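Local coordinates for protein intracellular growth locus, subunit C (Francisella tularensis subsp. tularensis, PDB 2QWU) that probably supports growth of the bacterium inside host cells, as a pathogenicity-island protein of the kind associated with type VI secretion, at residues A[76-81]-A[139-144]. The protein carries 2 engineered substitutions. Sequence-based numbering, arbitrary orientation.
Sequences MSITPG and IMIDLS. Engineered in segment 76-81: Met76 (natural residue Leu).
Selenomethionine Met76 and Leu143 meet where strand 71-79 of the antiparallel sheet packs against the loop that leads into strand 147-150, a sheet-against-loop packing with no hydrogen bond between the two segments. Met76 is an engineered residue, leucine in the natural sequence. Its CB points at the loop, and CG lies anti to the backbone N (chi1 -167°), which starts an extended side chain that slants along the strand toward Ile78 and presents its selenium to the loop. CB and CG make no contact with the loop and serve as the stalk. The selenium makes the close approach: SE sits 3.5 Å from CD2 of Leu143 and 3.8 Å from CD1 of the same residue, so both branches of the leucine face it. Beyond it, Met76 CE passes 3.9 Å from Leu143 CD2, the two side chains running antiparallel as they pass. That methyl also lies 3.7 Å from CD1 of Ile78, two residues along the strand.

A second, looser apolar contact runs alongside, where Ile78 CD1 meets Ile141 CD1 at 4.5 Å. Leu190 of strand 189-193 touches both isoleucines, while Ile18 and Val20 of strand 18-21 also pack on Ile141; all four touching residues are buried. The loop is held by polar bonds of its own: Leu143 N binds Ser125 OG, and Asp142 closes an Asx turn. Its OD1 receives Ser144 N at 3.0 Å from its anti side, the donor tilted 28° off the plane of the carboxylate, and through its syn lone pair accepts Ser144 OG at 2.7 Å.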
loop_
_atom_site.group_PDB
_atom_site.type_symbol
_atom_site.label_atom_id
_atom_site.label_comp_id
_atom_site.label_asym_id
_atom_site.label_seq_id
_atom_site.Cartn_x
_atom_site.Cartn_y
_atom_site.Cartn_z
HETATM N N MSE A 76 4.077 4.896 -1.022
HETATM C CA MSE A 76 3.484 5.320 0.212
HETATM C C MSE A 76 4.383 6.353 0.828
HETATM O O MSE A 76 5.599 6.225 0.750
HETATM C CB MSE A 76 3.310 4.174 1.197
HETATM C CG MSE A 76 2.416 4.578 2.309
HETATM SE SE MSE A 76 1.966 3.104 3.299
HETATM C CE MSE A 76 0.885 3.950 4.470
ATOM N N SER A 77 3.777 7.377 1.426
ATOM C CA SER A 77 4.534 8.434 2.099
ATOM C C SER A 77 3.866 8.708 3.438
ATOM O O SER A 77 2.648 8.884 3.544
ATOM C CB SER A 77 4.590 9.682 1.201
ATOM O OG SER A 77 5.205 10.775 1.885
ATOM N N ILE A 78 4.649 8.635 4.491
ATOM C CA ILE A 78 4.145 8.896 5.811
ATOM C C ILE A 78 5.014 9.939 6.499
ATOM O O ILE A 78 6.234 9.745 6.673
ATOM C CB ILE A 78 4.164 7.637 6.685
ATOM C CG1 ILE A 78 3.425 6.504 5.977
ATOM C CG2 ILE A 78 3.565 7.989 8.064
ATOM C CD1 ILE A 78 3.592 5.187 6.651
ATOM N N THR A 79 4.402 11.054 6.851
ATOM C CA THR A 79 5.133 12.094 7.581
ATOM C C THR A 79 4.613 12.068 9.013
ATOM O O THR A 79 3.446 12.400 9.252
ATOM C CB THR A 79 4.899 13.430 6.945
ATOM O OG1 THR A 79 5.369 13.345 5.597
ATOM C CG2 THR A 79 5.673 14.544 7.706
ATOM N N PRO A 80 5.475 11.640 9.955
ATOM C CA PRO A 80 5.116 11.544 11.363
ATOM C C PRO A 80 4.529 12.843 11.869
ATOM O O PRO A 80 4.897 13.937 11.411
ATOM C CB PRO A 80 6.428 11.196 12.033
ATOM C CG PRO A 80 7.110 10.310 10.992
ATOM C CD PRO A 80 6.849 11.132 9.728
ATOM N N GLY A 81 3.606 12.729 12.805
ATOM C CA GLY A 81 3.027 13.946 13.331
ATOM C C GLY A 81 2.991 13.869 14.832
ATOM O O GLY A 81 3.031 12.749 15.378
ATOM N N ILE A 139 10.974 -7.049 5.387
ATOM C CA ILE A 139 9.956 -6.061 5.036
ATOM C C ILE A 139 10.612 -4.704 4.845
ATOM O O ILE A 139 11.802 -4.538 5.167
ATOM C CB ILE A 139 8.926 -5.836 6.187
ATOM C CG1 ILE A 139 9.603 -5.242 7.449
ATOM C CG2 ILE A 139 8.179 -7.180 6.512
ATOM C CD1 ILE A 139 8.588 -4.818 8.562
HETATM N N MSE A 140 9.852 -3.788 4.248
HETATM C CA MSE A 140 10.251 -2.368 4.232
HETATM C C MSE A 140 9.344 -1.794 5.340
HETATM O O MSE A 140 9.818 -1.260 6.308
HETATM C CB MSE A 140 9.988 -1.693 2.887
HETATM C CG MSE A 140 11.101 -2.125 1.862
HETATM SE SE MSE A 140 10.874 -1.425 0.128
HETATM C CE MSE A 140 9.258 -2.157 -0.319
ATOM N N ILE A 141 8.029 -1.961 5.191
ATOM C CA ILE A 141 7.061 -1.512 6.202
ATOM C C ILE A 141 5.973 -2.618 6.314
ATOM O O ILE A 141 5.481 -3.112 5.301
ATOM C CB ILE A 141 6.279 -0.281 5.760
ATOM C CG1 ILE A 141 7.202 0.862 5.412
ATOM C CG2 ILE A 141 5.310 0.092 6.885
ATOM C CD1 ILE A 141 6.404 2.125 4.993
ATOM N N ASP A 142 5.570 -2.948 7.537
ATOM C CA ASP A 142 4.469 -3.926 7.730
ATOM C C ASP A 142 3.158 -3.122 7.813
ATOM O O ASP A 142 2.855 -2.472 8.824
ATOM C CB ASP A 142 4.680 -4.744 9.043
ATOM C CG ASP A 142 3.685 -5.876 9.191
ATOM O OD1 ASP A 142 2.678 -5.865 8.451
ATOM O OD2 ASP A 142 3.897 -6.792 10.052
ATOM N N LEU A 143 2.382 -3.151 6.737
ATOM C CA LEU A 143 1.147 -2.382 6.670
ATOM C C LEU A 143 -0.074 -3.204 7.130
ATOM O O LEU A 143 -1.190 -2.742 7.041
ATOM C CB LEU A 143 0.900 -1.954 5.201
ATOM C CG LEU A 143 1.976 -0.977 4.693
ATOM C CD1 LEU A 143 1.733 -0.724 3.178
ATOM C CD2 LEU A 143 1.957 0.326 5.501
ATOM N N SER A 144 0.151 -4.421 7.593
ATOM C CA SER A 144 -0.983 -5.277 7.925
ATOM C C SER A 144 -2.003 -4.645 8.823
ATOM O O SER A 144 -1.669 -4.114 9.875
ATOM C CB SER A 144 -0.517 -6.631 8.536
ATOM O OG SER A 144 0.452 -7.264 7.706
#